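Local coordinates for putative nisin-resistance protein (PDB 4Y68) that probably cleaves the lantibiotic nisin as a peptidase of family S41 and so makes the bacterium resistant to it, at residues G88-I93 against T255-F260; F182-K187 against K192-K197; T233-K238 against Y281-T286. One frame throughout, in Å; residues are numbered along the deposited sequence.

Interaction 1: G88-I93 against T255-F260; sequences GKHSQI and TVNETF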
loop_
_atom_site.group_PDB
_atom_site.type_symbol
_atom_site.label_atom_id
_atom_site.label_comp_id
_atom_site.label_asym_id
_atom_site.label_seq_id
_atom_site.Cartn_x
_atom_site.Cartn_y
_atom_site.Cartn_z
ATOM N N GLY A 88 -5.739 -0.888 -14.659
ATOM C CA GLY A 88 -6.667 -0.005 -13.965
ATOM C C GLY A 88 -5.956 1.171 -13.338
ATOM O O GLY A 88 -4.733 1.337 -13.505
ATOM N N LYS A 89 -6.710 1.993 -12.611
ATOM C CA LYS A 89 -6.202 3.279 -12.131
ATOM C C LYS A 89 -5.113 3.177 -11.051
ATOM O O LYS A 89 -4.507 4.174 -10.697
ATOM C CB LYS A 89 -7.352 4.131 -11.595
ATOM C CG LYS A 89 -7.880 3.709 -10.254
ATOM C CD LYS A 89 -9.084 4.565 -9.854
ATOM C CE LYS A 89 -9.089 4.869 -8.358
ATOM N NZ LYS A 89 -10.441 4.702 -7.671
ATOM N N HIS A 90 -4.882 1.984 -10.515
ATOM C CA HIS A 90 -3.859 1.809 -9.495
ATOM C C HIS A 90 -2.546 1.382 -10.167
ATOM O O HIS A 90 -1.504 1.274 -9.518
ATOM C CB HIS A 90 -4.325 0.783 -8.453
ATOM C CG HIS A 90 -3.563 0.817 -7.161
ATOM N ND1 HIS A 90 -3.634 -0.202 -6.231
ATOM C CD2 HIS A 90 -2.736 1.751 -6.630
ATOM C CE1 HIS A 90 -2.872 0.095 -5.196
ATOM N NE2 HIS A 90 -2.312 1.275 -5.413
ATOM N N SER A 91 -2.598 1.155 -11.477
ATOM C CA SER A 91 -1.407 0.733 -12.203
ATOM C C SER A 91 -0.688 1.913 -12.842
ATOM O O SER A 91 -1.322 2.897 -13.198
ATOM C CB SER A 91 -1.768 -0.294 -13.269
ATOM O OG SER A 91 -2.240 -1.508 -12.700
ATOM N N GLN A 92 0.634 1.808 -13.000
ATOM C CA GLN A 92 1.397 2.821 -13.742
ATOM C C GLN A 92 2.840 2.406 -13.982
ATOM O O GLN A 92 3.321 1.425 -13.412
ATOM C CB GLN A 92 1.380 4.166 -13.005
ATOM C CG GLN A 92 1.898 4.101 -11.584
ATOM C CD GLN A 92 1.686 5.402 -10.829
ATOM O OE1 GLN A 92 1.642 6.465 -11.433
ATOM N NE2 GLN A 92 1.543 5.320 -9.504
ATOM N N ILE A 93 3.515 3.160 -14.842
ATOM C CA ILE A 93 4.937 3.010 -15.096
ATOM C C ILE A 93 5.657 4.225 -14.508
ATOM O O ILE A 93 5.389 5.365 -14.877
ATOM C CB ILE A 93 5.268 2.885 -16.615
ATOM C CG1 ILE A 93 4.585 4.000 -17.423
ATOM C CG2 ILE A 93 4.822 1.558 -17.170
ATOM C CD1 ILE A 93 3.281 3.576 -18.169
ATOM N N THR A 255 -6.505 -2.191 -4.220
ATOM C CA THR A 255 -6.109 -3.374 -4.966
ATOM C C THR A 255 -4.654 -3.669 -4.668
ATOM O O THR A 255 -3.866 -2.759 -4.376
ATOM C CB THR A 255 -6.314 -3.225 -6.491
ATOM O OG1 THR A 255 -5.820 -1.947 -6.933
ATOM C CG2 THR A 255 -7.791 -3.350 -6.838
ATOM N N VAL A 256 -4.297 -4.945 -4.733
ATOM C CA VAL A 256 -2.899 -5.328 -4.596
ATOM C C VAL A 256 -2.131 -5.113 -5.915
ATOM O O VAL A 256 -2.600 -5.485 -7.000
ATOM C CB VAL A 256 -2.797 -6.791 -4.129
ATOM C CG1 VAL A 256 -1.389 -7.346 -4.367
ATOM C CG2 VAL A 256 -3.202 -6.897 -2.651
ATOM N N ASN A 257 -0.967 -4.480 -5.836
ATOM C CA ASN A 257 -0.062 -4.402 -6.980
ATOM C C ASN A 257 1.156 -5.296 -6.830
ATOM O O ASN A 257 1.581 -5.616 -5.714
ATOM C CB ASN A 257 0.437 -2.974 -7.206
ATOM C CG ASN A 257 -0.659 -2.032 -7.656
ATOM O OD1 ASN A 257 -1.735 -2.463 -8.080
ATOM N ND2 ASN A 257 -0.389 -0.727 -7.558
ATOM N N GLU A 258 1.711 -5.690 -7.968
ATOM C CA GLU A 258 3.022 -6.318 -8.006
ATOM C C GLU A 258 3.901 -5.377 -8.816
ATOM O O GLU A 258 3.421 -4.732 -9.752
ATOM C CB GLU A 258 2.959 -7.719 -8.615
ATOM C CG GLU A 258 1.949 -8.648 -7.912
ATOM C CD GLU A 258 1.745 -9.999 -8.621
ATOM O OE1 GLU A 258 2.309 -10.203 -9.712
ATOM O OE2 GLU A 258 1.007 -10.863 -8.084
ATOM N N THR A 259 5.171 -5.254 -8.439
ATOM C CA THR A 259 6.012 -4.249 -9.061
ATOM C C THR A 259 7.178 -4.922 -9.757
ATOM O O THR A 259 7.853 -5.764 -9.171
ATOM C CB THR A 259 6.513 -3.217 -8.027
ATOM O OG1 THR A 259 5.391 -2.505 -7.486
ATOM C CG2 THR A 259 7.462 -2.215 -8.683
ATOM N N PHE A 260 7.398 -4.546 -11.015
ATOM C CA PHE A 260 8.389 -5.193 -11.872
ATOM C C PHE A 260 9.479 -4.197 -12.253
ATOM O O PHE A 260 9.189 -3.125 -12.798
ATOM C CB PHE A 260 7.712 -5.785 -13.115
ATOM C CG PHE A 260 6.641 -6.792 -12.790
ATOM C CD1 PHE A 260 6.954 -8.141 -12.673
ATOM C CD2 PHE A 260 5.328 -6.381 -12.553
ATOM C CE1 PHE A 260 5.971 -9.065 -12.338
ATOM C CE2 PHE A 260 4.336 -7.297 -12.233
ATOM C CZ PHE A 260 4.658 -8.637 -12.118
#

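Interaction 2: F182-K187 against K192-K197; sequences FHYTDK and KTITMK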
loop_
_atom_site.group_PDB
_atom_site.type_symbol
_atom_site.label_atom_id
_atom_site.label_comp_id
_atom_site.label_asym_id
_atom_site.label_seq_id
_atom_site.Cartn_x
_atom_site.Cartn_y
_atom_site.Cartn_z
ATOM N N PHE A 182 -5.625 -9.449 5.430
ATOM C CA PHE A 182 -6.649 -9.317 4.391
ATOM C C PHE A 182 -6.420 -10.428 3.358
ATOM O O PHE A 182 -5.405 -11.108 3.414
ATOM C CB PHE A 182 -6.633 -7.916 3.730
ATOM C CG PHE A 182 -5.304 -7.544 3.124
ATOM C CD1 PHE A 182 -4.340 -6.891 3.874
ATOM C CD2 PHE A 182 -5.012 -7.864 1.816
ATOM C CE1 PHE A 182 -3.111 -6.562 3.324
ATOM C CE2 PHE A 182 -3.784 -7.527 1.261
ATOM C CZ PHE A 182 -2.835 -6.884 2.009
ATOM N N HIS A 183 -7.370 -10.626 2.441
ATOM C CA HIS A 183 -7.198 -11.580 1.319
ATOM C C HIS A 183 -7.069 -10.871 -0.027
ATOM O O HIS A 183 -7.450 -9.712 -0.175
ATOM C CB HIS A 183 -8.380 -12.547 1.228
ATOM C CG HIS A 183 -8.796 -13.120 2.540
ATOM N ND1 HIS A 183 -8.192 -14.226 3.095
ATOM C CD2 HIS A 183 -9.777 -12.755 3.396
ATOM C CE1 HIS A 183 -8.776 -14.512 4.243
ATOM N NE2 HIS A 183 -9.742 -13.634 4.449
ATOM N N TYR A 184 -6.557 -11.572 -1.028
ATOM C CA TYR A 184 -6.571 -11.008 -2.365
ATOM C C TYR A 184 -6.641 -12.133 -3.401
ATOM O O TYR A 184 -6.095 -13.220 -3.202
ATOM C CB TYR A 184 -5.352 -10.088 -2.587
ATOM C CG TYR A 184 -4.011 -10.768 -2.499
ATOM C CD1 TYR A 184 -3.498 -11.197 -1.272
ATOM C CD2 TYR A 184 -3.244 -10.975 -3.638
ATOM C CE1 TYR A 184 -2.248 -11.829 -1.191
ATOM C CE2 TYR A 184 -2.009 -11.599 -3.573
ATOM C CZ TYR A 184 -1.516 -12.029 -2.352
ATOM O OH TYR A 184 -0.288 -12.641 -2.303
ATOM N N THR A 185 -7.343 -11.872 -4.497
ATOM C CA THR A 185 -7.543 -12.869 -5.551
ATOM C C THR A 185 -7.057 -12.361 -6.903
ATOM O O THR A 185 -7.368 -11.232 -7.261
ATOM C CB THR A 185 -9.041 -13.236 -5.661
ATOM O OG1 THR A 185 -9.512 -13.658 -4.380
ATOM C CG2 THR A 185 -9.283 -14.337 -6.727
ATOM N N ASP A 186 -6.318 -13.177 -7.659
ATOM C CA ASP A 186 -5.795 -12.706 -8.952
ATOM C C ASP A 186 -6.750 -12.984 -10.121
ATOM O O ASP A 186 -7.834 -13.521 -9.930
ATOM C CB ASP A 186 -4.408 -13.306 -9.247
ATOM C CG ASP A 186 -4.420 -14.812 -9.507
ATOM O OD1 ASP A 186 -5.477 -15.437 -9.759
ATOM O OD2 ASP A 186 -3.309 -15.379 -9.478
ATOM N N LYS A 187 -6.344 -12.623 -11.331
ATOM C CA LYS A 187 -7.211 -12.805 -12.505
ATOM C C LYS A 187 -7.494 -14.280 -12.793
ATOM O O LYS A 187 -8.484 -14.598 -13.444
ATOM C CB LYS A 187 -6.594 -12.142 -13.748
ATOM C CG LYS A 187 -5.323 -12.818 -14.214
ATOM C CD LYS A 187 -4.570 -12.005 -15.287
ATOM C CE LYS A 187 -5.395 -11.812 -16.545
ATOM N NZ LYS A 187 -4.696 -10.880 -17.514
ATOM N N LYS A 192 -5.399 -15.679 -2.226
ATOM C CA LYS A 192 -4.303 -15.737 -1.268
ATOM C C LYS A 192 -4.590 -14.853 -0.058
ATOM O O LYS A 192 -5.608 -14.145 0.016
ATOM C CB LYS A 192 -2.987 -15.331 -1.931
ATOM C CG LYS A 192 -2.512 -16.304 -3.004
ATOM C CD LYS A 192 -1.187 -15.838 -3.625
ATOM C CE LYS A 192 -0.553 -16.923 -4.519
ATOM N NZ LYS A 192 0.882 -16.620 -4.890
ATOM N N THR A 193 -3.690 -14.902 0.904
ATOM C CA THR A 193 -3.935 -14.227 2.166
ATOM C C THR A 193 -2.668 -13.518 2.590
ATOM O O THR A 193 -1.604 -14.088 2.488
ATOM C CB THR A 193 -4.391 -15.227 3.249
ATOM O OG1 THR A 193 -5.739 -15.637 2.982
ATOM C CG2 THR A 193 -4.344 -14.587 4.629
ATOM N N ILE A 194 -2.768 -12.261 3.015
ATOM C CA ILE A 194 -1.646 -11.630 3.707
ATOM C C ILE A 194 -1.854 -11.785 5.228
ATOM O O ILE A 194 -2.832 -11.287 5.778
ATOM C CB ILE A 194 -1.499 -10.150 3.338
ATOM C CG1 ILE A 194 -1.214 -9.985 1.840
ATOM C CG2 ILE A 194 -0.431 -9.479 4.207
ATOM C CD1 ILE A 194 0.045 -10.719 1.348
ATOM N N THR A 195 -0.967 -12.533 5.879
ATOM C CA THR A 195 -1.005 -12.747 7.323
ATOM C C THR A 195 0.187 -12.043 7.928
ATOM O O THR A 195 1.084 -11.606 7.205
ATOM C CB THR A 195 -0.924 -14.259 7.741
ATOM O OG1 THR A 195 0.375 -14.778 7.408
ATOM C CG2 THR A 195 -1.971 -15.084 7.042
ATOM N N MET A 196 0.222 -11.971 9.249
ATOM C CA MET A 196 1.344 -11.343 9.910
ATOM C C MET A 196 2.638 -12.105 9.594
ATOM O O MET A 196 3.682 -11.496 9.483
ATOM C CB MET A 196 1.085 -11.242 11.419
ATOM C CG MET A 196 2.087 -10.377 12.183
ATOM S SD MET A 196 2.328 -8.699 11.548
ATOM C CE MET A 196 0.814 -7.911 12.045
ATOM N N LYS A 197 2.565 -13.419 9.384
ATOM C CA LYS A 197 3.741 -14.205 8.943
ATOM C C LYS A 197 4.331 -13.811 7.576
ATOM O O LYS A 197 5.544 -13.804 7.390
ATOM C CB LYS A 197 3.389 -15.690 8.903
ATOM C CG LYS A 197 2.864 -16.224 10.206
ATOM C CD LYS A 197 1.863 -17.368 9.987
ATOM C CE LYS A 197 2.534 -18.746 9.845
ATOM N NZ LYS A 197 3.374 -18.921 8.617
#

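Interaction 3: T233-K238 against Y281-T286; sequences TFLSFK and YKYENT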
loop_
_atom_site.group_PDB
_atom_site.type_symbol
_atom_site.label_atom_id
_atom_site.label_comp_id
_atom_site.label_asym_id
_atom_site.label_seq_id
_atom_site.Cartn_x
_atom_site.Cartn_y
_atom_site.Cartn_z
ATOM N N THR A 233 -3.446 -1.246 5.112
ATOM C CA THR A 233 -3.164 -1.165 6.533
ATOM C C THR A 233 -4.452 -0.905 7.301
ATOM O O THR A 233 -4.692 -1.533 8.332
ATOM C CB THR A 233 -2.141 -0.066 6.864
ATOM O OG1 THR A 233 -0.895 -0.425 6.281
ATOM C CG2 THR A 233 -1.955 0.054 8.383
ATOM N N PHE A 234 -5.267 0.025 6.804
ATOM C CA PHE A 234 -6.580 0.262 7.387
ATOM C C PHE A 234 -7.404 -1.025 7.394
ATOM O O PHE A 234 -8.009 -1.341 8.391
ATOM C CB PHE A 234 -7.332 1.360 6.615
ATOM C CG PHE A 234 -8.676 1.726 7.201
ATOM C CD1 PHE A 234 -8.971 1.474 8.526
ATOM C CD2 PHE A 234 -9.644 2.327 6.417
ATOM C CE1 PHE A 234 -10.206 1.810 9.062
ATOM C CE2 PHE A 234 -10.886 2.668 6.947
ATOM C CZ PHE A 234 -11.162 2.407 8.270
ATOM N N LEU A 235 -7.436 -1.763 6.280
ATOM C CA LEU A 235 -8.223 -3.002 6.238
ATOM C C LEU A 235 -7.764 -4.017 7.282
ATOM O O LEU A 235 -8.565 -4.780 7.795
ATOM C CB LEU A 235 -8.165 -3.638 4.847
ATOM C CG LEU A 235 -8.946 -2.831 3.819
ATOM C CD1 LEU A 235 -8.985 -3.538 2.457
ATOM C CD2 LEU A 235 -10.350 -2.597 4.359
ATOM N N SER A 236 -6.473 -4.014 7.597
ATOM C CA SER A 236 -5.920 -4.992 8.530
ATOM C C SER A 236 -6.467 -4.843 9.954
ATOM O O SER A 236 -6.310 -5.750 10.758
ATOM C CB SER A 236 -4.404 -4.885 8.574
ATOM O OG SER A 236 -3.853 -5.005 7.289
ATOM N N PHE A 237 -7.080 -3.696 10.256
ATOM C CA PHE A 237 -7.734 -3.461 11.557
ATOM C C PHE A 237 -9.240 -3.709 11.524
ATOM O O PHE A 237 -9.891 -3.693 12.570
ATOM C CB PHE A 237 -7.495 -2.026 12.046
ATOM C CG PHE A 237 -6.065 -1.744 12.442
ATOM C CD1 PHE A 237 -5.659 -1.869 13.762
ATOM C CD2 PHE A 237 -5.132 -1.344 11.495
ATOM C CE1 PHE A 237 -4.348 -1.607 14.137
ATOM C CE2 PHE A 237 -3.821 -1.088 11.854
ATOM C CZ PHE A 237 -3.425 -1.213 13.190
ATOM N N LYS A 238 -9.800 -3.926 10.337
ATOM C CA LYS A 238 -11.256 -4.023 10.200
ATOM C C LYS A 238 -11.817 -5.252 10.873
ATOM O O LYS A 238 -11.267 -6.341 10.758
ATOM C CB LYS A 238 -11.670 -4.012 8.734
ATOM C CG LYS A 238 -12.026 -2.627 8.232
ATOM C CD LYS A 238 -13.514 -2.440 8.152
ATOM C CE LYS A 238 -14.120 -3.573 7.340
ATOM N NZ LYS A 238 -15.593 -3.482 7.185
ATOM N N TYR A 281 -15.960 -8.455 3.195
ATOM C CA TYR A 281 -16.296 -7.355 2.281
ATOM C C TYR A 281 -15.308 -7.237 1.129
ATOM O O TYR A 281 -14.104 -7.330 1.339
ATOM C CB TYR A 281 -16.346 -6.023 3.019
ATOM C CG TYR A 281 -17.484 -5.907 3.985
ATOM C CD1 TYR A 281 -18.744 -5.519 3.558
ATOM C CD2 TYR A 281 -17.301 -6.170 5.343
ATOM C CE1 TYR A 281 -19.798 -5.404 4.456
ATOM C CE2 TYR A 281 -18.342 -6.056 6.239
ATOM C CZ TYR A 281 -19.587 -5.673 5.792
ATOM O OH TYR A 281 -20.626 -5.559 6.682
ATOM N N LYS A 282 -15.806 -7.020 -0.080
ATOM C CA LYS A 282 -14.921 -6.951 -1.250
ATOM C C LYS A 282 -14.566 -5.520 -1.653
ATOM O O LYS A 282 -15.379 -4.612 -1.533
ATOM C CB LYS A 282 -15.546 -7.675 -2.433
ATOM C CG LYS A 282 -15.760 -9.160 -2.185
ATOM C CD LYS A 282 -16.290 -9.861 -3.450
ATOM C CE LYS A 282 -16.835 -11.257 -3.127
ATOM N NZ LYS A 282 -17.139 -12.075 -4.353
ATOM N N TYR A 283 -13.338 -5.330 -2.114
ATOM C CA TYR A 283 -12.873 -4.015 -2.547
ATOM C C TYR A 283 -12.197 -4.177 -3.886
ATOM O O TYR A 283 -11.464 -5.144 -4.104
ATOM C CB TYR A 283 -11.905 -3.378 -1.519
ATOM C CG TYR A 283 -12.481 -3.298 -0.107
ATOM C CD1 TYR A 283 -13.063 -2.132 0.368
ATOM C CD2 TYR A 283 -12.486 -4.403 0.712
ATOM C CE1 TYR A 283 -13.609 -2.076 1.623
ATOM C CE2 TYR A 283 -13.014 -4.353 1.967
ATOM C CZ TYR A 283 -13.573 -3.190 2.420
ATOM O OH TYR A 283 -14.093 -3.153 3.690
ATOM N N GLU A 284 -12.446 -3.240 -4.789
ATOM C CA GLU A 284 -11.760 -3.228 -6.068
ATOM C C GLU A 284 -11.557 -1.783 -6.484
ATOM O O GLU A 284 -12.290 -1.261 -7.309
ATOM C CB GLU A 284 -12.551 -4.007 -7.120
ATOM C CG GLU A 284 -11.789 -4.274 -8.399
ATOM C CD GLU A 284 -12.562 -5.151 -9.383
ATOM O OE1 GLU A 284 -13.532 -5.830 -8.974
ATOM O OE2 GLU A 284 -12.195 -5.163 -10.578
ATOM N N ASN A 285 -10.556 -1.139 -5.896
ATOM C CA ASN A 285 -10.317 0.272 -6.137
ATOM C C ASN A 285 -11.562 1.028 -5.732
ATOM O O ASN A 285 -12.067 1.885 -6.456
ATOM C CB ASN A 285 -9.938 0.518 -7.595
ATOM C CG ASN A 285 -8.530 0.020 -7.904
ATOM O OD1 ASN A 285 -7.689 -0.056 -7.006
ATOM N ND2 ASN A 285 -8.270 -0.320 -9.164
ATOM N N THR A 286 -12.060 0.665 -4.560
ATOM C CA THR A 286 -13.237 1.283 -3.987
ATOM C C THR A 286 -12.924 1.861 -2.604
ATOM O O THR A 286 -12.222 1.239 -1.793
ATOM C CB THR A 286 -14.388 0.283 -3.862
ATOM O OG1 THR A 286 -14.038 -0.700 -2.902
ATOM C CG2 THR A 286 -14.635 -0.415 -5.183
#

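Interaction 1: G88-I93 against T255-F260
His90 meets segment 255-260 at Thr255 and Asn257, one edge of the imidazole on the threonine and one face under the asparagine amide. CB passes Thr255 OG1 at 3.5 Å, and CG stands anti to the backbone N (chi1 -163°), which swings the imidazole in between the two partners. At CG the ring comes beneath Asn257 ND2, which sits 3.3 Å above the plane over its centre, ring and amide planes being 45° apart. ND1 gives its hydrogen to Thr255 OG1 at 2.9 Å, with the acceptor close to the ring plane. CE1 runs on past Thr255 O, 3.1 Å away. At the far end NE2 bonds Ser228 OG. The backbone of the same residue is held too: Asn257 ND2 donates to His90 O at 3.0 Å, from above the carbonyl plane and with a bent N-H...O angle of 139°. Second-shell bonds fix both partners, Thr255 OG1 reaching Asn285 OD1 and Asn257 OD1 reaching Thr271 OG1. The in-plane bond at ND1 and the amide over the face together restrict the ring's rotation and present NE2 to Ser228, a pairing consistent with a serine-histidine dyad.

Interaction 2: F182-K187 against K192-K197
Phe182 to Tyr184 and Lys192 to Ile194 pair as the two arms of an antiparallel beta hairpin, their short axes 4.6 Å apart at closest approach. Backbone bonding sets the register. Around the hydrogen-bonded pair of Tyr184 and Lys192, Lys192 N donates to Tyr184 O at 2.7 Å and Tyr184 N to Lys192 O at 2.9 Å. One hydrogen-bonded pair further on, Ile194 N donates to Phe182 O at 2.9 Å, whereas the return bond from Phe182 N to Ile194 O is weak. Apolar and CH-pi contacts gather on the face that carries Phe182, Tyr184, Lys192 and Ile194. Ile194 CB lies over the Phe182 ring, 4.0 Å from its centroid, and CG1 reaches along to CZ. Tyr184 has CG between its backbone N and carbonyl carbon (chi1 63°), which leans the ring across the partner strand and under Lys192 CB; that carbon too is 4.0 Å from the centroid. The aliphatic lysine chain then extends past the phenol, and Ile194 CD1 approaches CE1 of Tyr184 obliquely, bridging the two rings. Outside the hairpin, strand 267-276 bonds the other edge of 182-185 through His183 and Thr185. Side-chain polar bonding belongs to the reverse face: in the non-hydrogen-bonded pair, His183 ND1 and Thr193 OG1 meet at 2.8 Å with the hydroxyl oxygen in the imidazole plane.

Interaction 3: T233-K238 against Y281-T286
Leu235 and Tyr283 slide past one another in opposite directions, the leucine methyls lying over a face of the phenol ring. CD2 is 4.2 Å from the ring centroid and 28° off its normal, a CH-pi contact, and makes its closest approach at CZ, 3.8 Å away. CD1 stands 4.0 Å above the plane but is displaced toward the rim, near CD2 and CE2 of the tyrosine. With Leu235 CG anti to the carbonyl carbon (chi1 -71°), the isobutyl group projects from helix 229-235 toward the short strand 282-283, and the methyls spread along one side of the ring.

Lys238, closing a type I turn that begins at Leu235, comes to the same tyrosine from another direction. Its chain bends at chi2 and chi3 and crosses Tyr283 obliquely, bringing CE to 3.7 Å from the phenol oxygen. Against Tyr281 the crossing is nearly a right angle: NZ arrives obliquely beside the ring, 3.7 Å from CD2. No hydrogen bond joins the two segments; the polar ends are bonded to the chain leading up to 281-286. Tyr283 OH bonds Asp277 OD2, Lys238 NZ bonds Gln279 OE1, and a long, weak ion pair links NZ to that same carboxylate oxygen.

Joining helix 229-235 and the turn after it to the antiparallel sheet, where Tyr283 pairs with Val275 of strand 267-276, the contact thus divides by chemistry. Apolar packing sets Leu235 on the face of the buried Tyr283, while the Tyr283 hydroxyl and Lys238 NZ lie near each other by Asp277, with the exposed Tyr281 beyond. Gln279 OE1 holds the ammonium group, to which Asp277 probably adds no more than a weak electrostatic pull.

How the interactions relate
All three contacts reach the same antiparallel sheet, in which strand 267-276 pairs with 92-94, 180-185, 256-261 and 282-283. The centres of interactions 2 and 3 are about 12 Å apart, and each lies about 16 Å from that of interaction 1. Along the chain, 88-93 comes first, the hairpin of interaction 2 follows, then 233-238, 255-260 and 281-286, so interactions 1 and 3 interleave. Direct links exist: Val256 CG2 packs on Tyr184 CB at 3.8 Å, Phe182 touches Ser236, and Thr255 OG1 meets Asn285 OD1 at 2.7 Å. Helix 229-235 follows Ser228, the partner of His90, which ties interactions 1 and 3 to the probable active site; interaction 2 joins them through the sheet.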